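Local coordinates for putative lipoprotein (Bacteroides thetaiotaomicron, PDB 4Q1Z) that is of unknown function but is a putative two-domain lipoprotein of the DUF4876 family, probably attached to the bacterial cell envelope, at residues A[144-155]-A[173-184]; A[129-137]-A[384-392]. One frame throughout, in Å; residues are numbered along the deposited sequence.

Interaction 1: residues A[144-155]-A[173-184]; sequences LDGIYFANLTPG and AYGERVWKFPGN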
loop_
_atom_site.group_PDB
_atom_site.type_symbol
_atom_site.label_atom_id
_atom_site.label_comp_id
_atom_site.label_asym_id
_atom_site.label_seq_id
_atom_site.Cartn_x
_atom_site.Cartn_y
_atom_site.Cartn_z
ATOM N N LEU A 144 -4.878 10.801 2.442
ATOM C CA LEU A 144 -3.443 10.781 2.143
ATOM C C LEU A 144 -2.692 11.983 2.703
ATOM O O LEU A 144 -1.473 11.934 2.785
ATOM C CB LEU A 144 -3.205 10.729 0.624
ATOM C CG LEU A 144 -3.583 9.452 -0.109
ATOM C CD1 LEU A 144 -3.564 9.703 -1.577
ATOM C CD2 LEU A 144 -2.641 8.295 0.253
ATOM N N ASP A 145 -3.394 13.038 3.098
ATOM C CA ASP A 145 -2.795 14.277 3.595
ATOM C C ASP A 145 -1.695 14.047 4.638
ATOM O O ASP A 145 -1.920 13.401 5.657
ATOM C CB ASP A 145 -3.879 15.180 4.194
ATOM C CG ASP A 145 -5.018 15.461 3.262
ATOM O OD1 ASP A 145 -5.544 14.505 2.669
ATOM O OD2 ASP A 145 -5.384 16.641 3.121
ATOM N N GLY A 146 -0.519 14.588 4.365
ATOM C CA GLY A 146 0.618 14.534 5.276
ATOM C C GLY A 146 1.283 13.198 5.527
ATOM O O GLY A 146 2.140 13.118 6.417
ATOM N N ILE A 147 0.874 12.131 4.784
ATOM C CA ILE A 147 1.500 10.814 4.874
ATOM C C ILE A 147 2.857 10.974 4.191
ATOM O O ILE A 147 2.973 11.734 3.220
ATOM C CB ILE A 147 0.613 9.689 4.274
ATOM C CG1 ILE A 147 -0.510 9.308 5.264
ATOM C CG2 ILE A 147 1.442 8.444 3.907
ATOM C CD1 ILE A 147 -1.535 8.411 4.726
ATOM N N TYR A 148 3.890 10.320 4.747
ATOM C CA TYR A 148 5.254 10.409 4.256
ATOM C C TYR A 148 5.615 9.278 3.333
ATOM O O TYR A 148 5.065 8.188 3.436
ATOM C CB TYR A 148 6.215 10.395 5.435
ATOM C CG TYR A 148 6.117 11.610 6.318
ATOM C CD1 TYR A 148 5.230 11.646 7.388
ATOM C CD2 TYR A 148 6.908 12.732 6.084
ATOM C CE1 TYR A 148 5.123 12.771 8.197
ATOM C CE2 TYR A 148 6.801 13.868 6.878
ATOM C CZ TYR A 148 5.912 13.882 7.941
ATOM O OH TYR A 148 5.795 15.003 8.733
ATOM N N PHE A 149 6.586 9.548 2.453
ATOM C CA PHE A 149 7.212 8.649 1.499
ATOM C C PHE A 149 8.695 8.797 1.641
ATOM O O PHE A 149 9.187 9.921 1.564
ATOM C CB PHE A 149 6.783 8.981 0.044
ATOM C CG PHE A 149 7.396 8.076 -0.997
ATOM C CD1 PHE A 149 8.746 8.199 -1.351
ATOM C CD2 PHE A 149 6.626 7.114 -1.645
ATOM C CE1 PHE A 149 9.336 7.318 -2.260
ATOM C CE2 PHE A 149 7.202 6.266 -2.603
ATOM C CZ PHE A 149 8.556 6.370 -2.898
ATOM N N ALA A 150 9.417 7.674 1.768
ATOM C CA ALA A 150 10.868 7.670 1.837
ATOM C C ALA A 150 11.491 6.453 1.128
ATOM O O ALA A 150 10.867 5.388 1.013
ATOM C CB ALA A 150 11.324 7.693 3.303
ATOM N N ASN A 151 12.740 6.636 0.664
ATOM C CA ASN A 151 13.606 5.570 0.170
ATOM C C ASN A 151 14.675 5.404 1.250
ATOM O O ASN A 151 15.049 6.381 1.906
ATOM C CB ASN A 151 14.182 5.826 -1.238
ATOM C CG ASN A 151 15.247 6.883 -1.322
ATOM O OD1 ASN A 151 14.968 8.065 -1.216
ATOM N ND2 ASN A 151 16.490 6.482 -1.533
ATOM N N LEU A 152 15.084 4.184 1.520
ATOM C CA LEU A 152 16.040 3.965 2.602
ATOM C C LEU A 152 17.451 3.865 2.077
ATOM O O LEU A 152 17.654 3.605 0.897
ATOM C CB LEU A 152 15.705 2.690 3.448
ATOM C CG LEU A 152 14.251 2.393 3.862
ATOM C CD1 LEU A 152 14.211 1.159 4.668
ATOM C CD2 LEU A 152 13.635 3.521 4.690
ATOM N N THR A 153 18.421 4.025 2.987
ATOM C CA THR A 153 19.847 3.873 2.736
ATOM C C THR A 153 20.329 2.464 3.211
ATOM O O THR A 153 19.793 1.951 4.206
ATOM C CB THR A 153 20.639 4.994 3.431
ATOM O OG1 THR A 153 21.982 5.009 2.918
ATOM C CG2 THR A 153 20.668 4.856 4.941
ATOM N N PRO A 154 21.372 1.848 2.585
ATOM C CA PRO A 154 22.103 2.260 1.356
ATOM C C PRO A 154 21.160 2.296 0.156
ATOM O O PRO A 154 20.404 1.344 0.001
ATOM C CB PRO A 154 23.174 1.153 1.204
ATOM C CG PRO A 154 23.293 0.546 2.576
ATOM C CD PRO A 154 21.895 0.563 3.089
ATOM N N GLY A 155 21.162 3.398 -0.617
ATOM C CA GLY A 155 20.342 3.593 -1.816
ATOM C C GLY A 155 20.262 2.356 -2.685
ATOM O O GLY A 155 19.169 1.877 -2.974
ATOM N N ALA A 173 14.148 2.459 10.691
ATOM C CA ALA A 173 14.589 2.351 9.317
ATOM C C ALA A 173 15.308 3.699 9.048
ATOM O O ALA A 173 15.030 4.685 9.739
ATOM C CB ALA A 173 13.400 2.127 8.390
ATOM N N TYR A 174 16.279 3.738 8.146
ATOM C CA TYR A 174 17.061 4.960 7.948
ATOM C C TYR A 174 16.890 5.497 6.532
ATOM O O TYR A 174 17.300 4.857 5.572
ATOM C CB TYR A 174 18.527 4.676 8.307
ATOM C CG TYR A 174 18.671 4.322 9.775
ATOM C CD1 TYR A 174 18.486 3.013 10.221
ATOM C CD2 TYR A 174 18.951 5.301 10.725
ATOM C CE1 TYR A 174 18.542 2.696 11.576
ATOM C CE2 TYR A 174 19.010 4.994 12.083
ATOM C CZ TYR A 174 18.831 3.687 12.501
ATOM O OH TYR A 174 18.941 3.377 13.834
ATOM N N GLY A 175 16.206 6.638 6.437
ATOM C CA GLY A 175 15.842 7.274 5.174
ATOM C C GLY A 175 16.899 8.171 4.575
ATOM O O GLY A 175 17.525 8.976 5.284
ATOM N N GLU A 176 17.085 8.019 3.249
ATOM C CA GLU A 176 17.990 8.791 2.415
ATOM C C GLU A 176 17.318 10.148 2.121
ATOM O O GLU A 176 17.880 11.205 2.457
ATOM C CB GLU A 176 18.311 8.015 1.135
ATOM C CG GLU A 176 19.389 8.661 0.285
ATOM C CD GLU A 176 19.400 8.167 -1.143
ATOM O OE1 GLU A 176 19.992 7.091 -1.385
ATOM O OE2 GLU A 176 18.794 8.836 -2.014
ATOM N N ARG A 177 16.088 10.096 1.521
ATOM C CA ARG A 177 15.226 11.251 1.205
ATOM C C ARG A 177 13.785 10.956 1.663
ATOM O O ARG A 177 13.330 9.818 1.579
ATOM C CB ARG A 177 15.276 11.638 -0.289
ATOM C CG ARG A 177 14.818 13.077 -0.517
ATOM C CD ARG A 177 14.730 13.465 -1.974
ATOM N NE ARG A 177 16.021 13.397 -2.668
ATOM C CZ ARG A 177 16.852 14.429 -2.829
ATOM N NH1 ARG A 177 16.551 15.618 -2.324
ATOM N NH2 ARG A 177 17.993 14.271 -3.482
ATOM N N VAL A 178 13.113 11.971 2.213
ATOM C CA VAL A 178 11.741 11.915 2.761
ATOM C C VAL A 178 10.892 13.017 2.095
ATOM O O VAL A 178 11.338 14.158 1.950
ATOM C CB VAL A 178 11.682 12.046 4.329
ATOM C CG1 VAL A 178 10.295 11.701 4.859
ATOM C CG2 VAL A 178 12.769 11.213 5.036
ATOM N N TRP A 179 9.702 12.635 1.648
ATOM C CA TRP A 179 8.671 13.487 1.063
ATOM C C TRP A 179 7.399 13.283 1.861
ATOM O O TRP A 179 7.285 12.301 2.604
ATOM C CB TRP A 179 8.405 13.141 -0.424
ATOM C CG TRP A 179 9.584 13.217 -1.338
ATOM C CD1 TRP A 179 10.504 12.232 -1.580
ATOM C CD2 TRP A 179 9.909 14.299 -2.225
ATOM N NE1 TRP A 179 11.428 12.671 -2.501
ATOM C CE2 TRP A 179 11.054 13.916 -2.953
ATOM C CE3 TRP A 179 9.341 15.563 -2.477
ATOM C CZ2 TRP A 179 11.619 14.737 -3.948
ATOM C CZ3 TRP A 179 9.944 16.402 -3.406
ATOM C CH2 TRP A 179 11.063 15.982 -4.139
ATOM N N LYS A 180 6.431 14.186 1.693
ATOM C CA LYS A 180 5.105 14.026 2.284
ATOM C C LYS A 180 4.051 14.517 1.314
ATOM O O LYS A 180 4.329 15.304 0.409
ATOM C CB LYS A 180 4.954 14.675 3.680
ATOM C CG LYS A 180 4.820 16.183 3.745
ATOM C CD LYS A 180 4.586 16.576 5.188
ATOM C CE LYS A 180 4.734 18.053 5.407
ATOM N NZ LYS A 180 4.398 18.428 6.805
ATOM N N PHE A 181 2.843 14.032 1.487
ATOM C CA PHE A 181 1.740 14.505 0.682
ATOM C C PHE A 181 1.348 15.874 1.219
ATOM O O PHE A 181 1.326 16.050 2.448
ATOM C CB PHE A 181 0.550 13.519 0.755
ATOM C CG PHE A 181 0.707 12.252 -0.056
ATOM C CD1 PHE A 181 0.294 12.198 -1.383
ATOM C CD2 PHE A 181 1.224 11.093 0.523
ATOM C CE1 PHE A 181 0.411 11.020 -2.124
ATOM C CE2 PHE A 181 1.315 9.898 -0.216
ATOM C CZ PHE A 181 0.932 9.882 -1.541
ATOM N N PRO A 182 1.008 16.857 0.347
ATOM C CA PRO A 182 0.455 18.132 0.862
ATOM C C PRO A 182 -0.981 17.922 1.412
ATOM O O PRO A 182 -1.462 16.783 1.481
ATOM C CB PRO A 182 0.483 19.039 -0.372
ATOM C CG PRO A 182 0.372 18.121 -1.527
ATOM C CD PRO A 182 0.984 16.810 -1.133
ATOM N N GLY A 183 -1.660 18.999 1.793
ATOM C CA GLY A 183 -3.026 18.915 2.308
ATOM C C GLY A 183 -3.169 19.208 3.787
ATOM O O GLY A 183 -2.306 18.842 4.592
ATOM N N ASN A 184 -4.289 19.859 4.146
ATOM C CA ASN A 184 -4.647 20.315 5.499
ATOM C C ASN A 184 -5.073 19.159 6.429
ATOM O O ASN A 184 -5.058 19.324 7.650
ATOM C CB ASN A 184 -5.782 21.381 5.430
ATOM C CG ASN A 184 -7.198 20.832 5.220
ATOM O OD1 ASN A 184 -7.457 19.938 4.396
ATOM N ND2 ASN A 184 -8.158 21.360 5.970
HETATM O O HOH W 1 2.700 15.477 7.518
HETATM O O HOH W 2 7.432 17.400 8.211
#
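Trp-179 N donates to Phe-149 O at 2.8 Å, and Phe-149 N returns the bond to Trp-179 O. This hydrogen-bonded pair sits in the middle of an antiparallel ladder between strands 148-152 and 177-180, neighbours within a large mixed sheet; strand 265-269 lies on the other edge of 148-152, and 238-245 on the other edge of 177-180. On one face, Tyr-148 and Lys-180 run side by side in the same direction. CG of Tyr-148 stands anti to the carbonyl carbon (chi1 -66°), which carries CD2 to 3.7 Å from Lys-180 CB, with Val-178 CG1 equally near. The phenol OH and Lys-180 NZ meet at one water, which lies in the ring plane beside the hydroxyl; its link to the amine is weak. Were Tyr-148 an alanine, Lys-180 CB and Val-178 CG1 would probably lose the ring they lean on, and the water its phenol partner. Further along, the chain turns a corner at Glu-176, and residues 173-175 swing into a separate small sheet beside strand 299-303. Leu-152 and Thr-153 still meet the chain across this corner: Thr-153 N donates to Tyr-174 O at 2.9 Å, while Glu-176 N reaches Asn-151 O. Asn-151 ND2 adds a weak bond to Glu-176 OE2, amide and carboxylate planes 85° apart; the OD1 of the same amide is taken by Tyr-257. At the far end, the type II beta turn from Leu-144 to Ile-147 lies against Phe-181, whose N bonds to Ile-147 O at 2.9 Å. Leu-144 CB sits over the centre of the Phe-181 ring, 4.3 Å from its centroid, in a CH-pi contact.

Interaction 2: residues A[129-137]-A[384-392]; sequences DQFYEIYNN and PVMRRNGAK
The Phe-131 ring takes Met-386, a selenomethionine, on one face: CG lies 3.8 Å above the plane, offset toward the rim, and SE stands at a distance above the same ring, 5.0 Å from its centroid, a Met-aromatic contact. At the ring's edge, near its plane, come Pro-384 CB and Val-385 O, the latter 3.7 Å from CZ. With CG between the backbone N and the carbonyl carbon (chi1 81°), the Phe-131 ring is aimed at the loop, its CE1 and CZ nearest Met-386 CG. The contact lays the loop that follows strand 378-382 across strand 131-136, an inner strand of the large mixed sheet, with 108-114 and 195-199 as its neighbours. Two residues on, Glu-133 reaches out extended, and its OE1 accepts Arg-387 N at 2.9 Å on the syn side, nearly straight at 171°. A water near OE1 accepts from Arg-388 N and probably donates to that oxygen, which would then serve two successive amides, one of them through water. Glu-133 OE2 is held by Lys-111 and Ser-195, a setting likely to favour the charged form. Beside it, Ala-391 CB lies 3.7 Å from OE2 and 4.3 Å from Tyr-135 CE1.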
loop_
_atom_site.group_PDB
_atom_site.type_symbol
_atom_site.label_atom_id
_atom_site.label_comp_id
_atom_site.label_asym_id
_atom_site.label_seq_id
_atom_site.Cartn_x
_atom_site.Cartn_y
_atom_site.Cartn_z
ATOM N N ASP A 129 10.942 7.358 -16.127
ATOM C CA ASP A 129 9.606 6.752 -16.167
ATOM C C ASP A 129 9.186 6.108 -14.795
ATOM O O ASP A 129 8.077 5.583 -14.693
ATOM C CB ASP A 129 9.486 5.742 -17.335
ATOM C CG ASP A 129 10.614 4.735 -17.482
ATOM O OD1 ASP A 129 11.485 4.664 -16.570
ATOM O OD2 ASP A 129 10.582 3.950 -18.456
ATOM N N GLN A 130 10.041 6.209 -13.752
ATOM C CA GLN A 130 9.798 5.669 -12.403
ATOM C C GLN A 130 8.436 6.107 -11.817
ATOM O O GLN A 130 8.080 7.282 -11.910
ATOM C CB GLN A 130 10.910 6.103 -11.419
ATOM C CG GLN A 130 12.287 5.533 -11.720
ATOM C CD GLN A 130 13.286 5.766 -10.596
ATOM O OE1 GLN A 130 13.357 6.839 -9.975
ATOM N NE2 GLN A 130 14.128 4.771 -10.349
ATOM N N PHE A 131 7.692 5.174 -11.213
ATOM C CA PHE A 131 6.414 5.458 -10.567
ATOM C C PHE A 131 6.133 4.427 -9.453
ATOM O O PHE A 131 6.687 3.321 -9.447
ATOM C CB PHE A 131 5.236 5.557 -11.573
ATOM C CG PHE A 131 4.638 4.250 -12.045
ATOM C CD1 PHE A 131 3.586 3.655 -11.349
ATOM C CD2 PHE A 131 5.137 3.601 -13.173
ATOM C CE1 PHE A 131 3.029 2.442 -11.784
ATOM C CE2 PHE A 131 4.573 2.399 -13.616
ATOM C CZ PHE A 131 3.511 1.838 -12.926
ATOM N N TYR A 132 5.260 4.830 -8.510
ATOM C CA TYR A 132 4.824 4.149 -7.287
ATOM C C TYR A 132 3.335 4.286 -7.189
ATOM O O TYR A 132 2.840 5.409 -7.155
ATOM C CB TYR A 132 5.494 4.814 -6.038
ATOM C CG TYR A 132 6.978 5.056 -6.207
ATOM C CD1 TYR A 132 7.453 6.246 -6.758
ATOM C CD2 TYR A 132 7.902 4.063 -5.900
ATOM C CE1 TYR A 132 8.809 6.446 -6.984
ATOM C CE2 TYR A 132 9.262 4.249 -6.135
ATOM C CZ TYR A 132 9.714 5.451 -6.657
ATOM O OH TYR A 132 11.059 5.660 -6.852
ATOM N N GLU A 133 2.612 3.171 -7.222
ATOM C CA GLU A 133 1.161 3.187 -7.142
ATOM C C GLU A 133 0.748 2.622 -5.787
ATOM O O GLU A 133 1.092 1.503 -5.445
ATOM C CB GLU A 133 0.534 2.446 -8.317
ATOM C CG GLU A 133 -0.981 2.443 -8.297
ATOM C CD GLU A 133 -1.665 1.846 -9.514
ATOM O OE1 GLU A 133 -1.047 1.818 -10.603
ATOM O OE2 GLU A 133 -2.826 1.398 -9.370
ATOM N N ILE A 134 0.058 3.462 -5.012
ATOM C CA ILE A 134 -0.477 3.308 -3.654
ATOM C C ILE A 134 -1.965 2.992 -3.788
ATOM O O ILE A 134 -2.634 3.644 -4.572
ATOM C CB ILE A 134 -0.166 4.664 -2.925
ATOM C CG1 ILE A 134 1.295 4.763 -2.544
ATOM C CG2 ILE A 134 -1.081 5.015 -1.761
ATOM C CD1 ILE A 134 1.818 3.469 -1.972
ATOM N N TYR A 135 -2.471 1.974 -3.070
ATOM C CA TYR A 135 -3.869 1.526 -3.156
ATOM C C TYR A 135 -4.557 1.505 -1.790
ATOM O O TYR A 135 -3.967 1.067 -0.798
ATOM C CB TYR A 135 -3.905 0.115 -3.788
ATOM C CG TYR A 135 -5.267 -0.533 -4.009
ATOM C CD1 TYR A 135 -6.044 -0.212 -5.120
ATOM C CD2 TYR A 135 -5.708 -1.573 -3.187
ATOM C CE1 TYR A 135 -7.267 -0.849 -5.363
ATOM C CE2 TYR A 135 -6.934 -2.208 -3.412
ATOM C CZ TYR A 135 -7.702 -1.854 -4.511
ATOM O OH TYR A 135 -8.903 -2.486 -4.752
ATOM N N ASN A 136 -5.826 1.956 -1.751
ATOM C CA ASN A 136 -6.635 1.874 -0.544
ATOM C C ASN A 136 -7.226 0.477 -0.536
ATOM O O ASN A 136 -8.181 0.185 -1.276
ATOM C CB ASN A 136 -7.690 2.964 -0.468
ATOM C CG ASN A 136 -8.536 2.932 0.795
ATOM O OD1 ASN A 136 -8.511 1.980 1.582
ATOM N ND2 ASN A 136 -9.308 3.980 1.022
ATOM N N ASN A 137 -6.586 -0.408 0.248
ATOM C CA ASN A 137 -6.929 -1.828 0.384
ATOM C C ASN A 137 -7.929 -2.074 1.555
ATOM O O ASN A 137 -8.393 -3.198 1.748
ATOM C CB ASN A 137 -5.615 -2.590 0.605
ATOM C CG ASN A 137 -5.573 -4.009 0.145
ATOM O OD1 ASN A 137 -5.995 -4.360 -0.963
ATOM N ND2 ASN A 137 -4.986 -4.847 0.973
ATOM N N PRO A 384 5.153 -2.893 -16.787
ATOM C CA PRO A 384 4.447 -1.910 -15.939
ATOM C C PRO A 384 3.128 -1.454 -16.525
ATOM O O PRO A 384 3.019 -1.258 -17.738
ATOM C CB PRO A 384 5.445 -0.760 -15.836
ATOM C CG PRO A 384 6.750 -1.429 -16.004
ATOM C CD PRO A 384 6.521 -2.425 -17.077
ATOM N N VAL A 385 2.104 -1.396 -15.657
ATOM C CA VAL A 385 0.748 -0.943 -15.987
ATOM C C VAL A 385 0.301 0.012 -14.895
ATOM O O VAL A 385 0.534 -0.264 -13.721
ATOM C CB VAL A 385 -0.266 -2.115 -16.196
ATOM C CG1 VAL A 385 -1.702 -1.604 -16.312
ATOM C CG2 VAL A 385 0.092 -2.953 -17.428
HETATM N N MSE A 386 -0.330 1.139 -15.280
HETATM C CA MSE A 386 -0.898 2.101 -14.329
HETATM C C MSE A 386 -2.388 1.804 -14.126
HETATM O O MSE A 386 -3.132 1.701 -15.115
HETATM C CB MSE A 386 -0.690 3.532 -14.805
HETATM C CG MSE A 386 0.625 4.119 -14.339
HETATM SE SE MSE A 386 1.034 5.672 -15.396
HETATM C CE MSE A 386 -0.165 7.001 -14.681
ATOM N N ARG A 387 -2.816 1.656 -12.843
ATOM C CA ARG A 387 -4.191 1.354 -12.436
ATOM C C ARG A 387 -4.604 -0.043 -12.986
ATOM O O ARG A 387 -5.692 -0.227 -13.540
ATOM C CB ARG A 387 -5.171 2.481 -12.853
ATOM C CG ARG A 387 -4.923 3.803 -12.121
ATOM C CD ARG A 387 -5.780 4.934 -12.646
ATOM N NE ARG A 387 -5.238 6.227 -12.230
ATOM C CZ ARG A 387 -4.567 7.060 -13.019
ATOM N NH1 ARG A 387 -4.402 6.778 -14.303
ATOM N NH2 ARG A 387 -4.089 8.200 -12.537
ATOM N N ARG A 388 -3.714 -1.032 -12.808
ATOM C CA ARG A 388 -3.943 -2.418 -13.217
ATOM C C ARG A 388 -5.111 -2.995 -12.403
ATOM O O ARG A 388 -5.333 -2.556 -11.271
ATOM C CB ARG A 388 -2.657 -3.257 -13.018
ATOM C CG ARG A 388 -2.683 -4.631 -13.695
ATOM C CD ARG A 388 -1.626 -5.575 -13.167
ATOM N NE ARG A 388 -0.275 -5.059 -13.378
ATOM C CZ ARG A 388 0.473 -5.301 -14.450
ATOM N NH1 ARG A 388 0.009 -6.062 -15.437
ATOM N NH2 ARG A 388 1.691 -4.790 -14.543
ATOM N N ASN A 389 -5.858 -3.963 -12.993
ATOM C CA ASN A 389 -7.029 -4.646 -12.411
ATOM C C ASN A 389 -8.092 -3.648 -11.953
ATOM O O ASN A 389 -8.628 -3.786 -10.850
ATOM C CB ASN A 389 -6.660 -5.583 -11.234
ATOM C CG ASN A 389 -5.425 -6.408 -11.401
ATOM O OD1 ASN A 389 -5.175 -7.005 -12.451
ATOM N ND2 ASN A 389 -4.651 -6.504 -10.331
ATOM N N GLY A 390 -8.358 -2.649 -12.793
ATOM C CA GLY A 390 -9.372 -1.633 -12.564
ATOM C C GLY A 390 -9.266 -0.802 -11.304
ATOM O O GLY A 390 -10.288 -0.498 -10.694
ATOM N N ALA A 391 -8.057 -0.410 -10.902
ATOM C CA ALA A 391 -7.912 0.508 -9.772
ATOM C C ALA A 391 -8.486 1.875 -10.213
ATOM O O ALA A 391 -8.302 2.275 -11.370
ATOM C CB ALA A 391 -6.455 0.612 -9.370
ATOM N N LYS A 392 -9.284 2.527 -9.360
ATOM C CA LYS A 392 -9.958 3.765 -9.753
ATOM C C LYS A 392 -9.148 5.030 -9.436
ATOM O O LYS A 392 -8.466 5.129 -8.416
ATOM C CB LYS A 392 -11.360 3.847 -9.110
HETATM O O HOH W 3 -1.118 -0.913 -11.288
#

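In the fold
Both contacts reach the same large mixed sheet, their centres about 18 Å apart, and interaction 1 is nested within the chain loop that interaction 2 closes. Interaction 1 is the more buried, joining sheet neighbours close in sequence mainly through backbone bonds; interaction 2 is partly buried and joins residues far apart in sequence, laying an irregular loop over a strand through ring packing, one carboxylate-to-backbone bond and a water. They meet directly: Phe-149 CE2 packs 3.8 Å from Tyr-132 CG, and Leu-144 CD2 approaches Ile-134 CG2. Strand 131-136 therefore gives its Phe-131, Glu-133 and Tyr-135 side to the loop, while Tyr-132 and Ile-134 meet residues of segment 144-155.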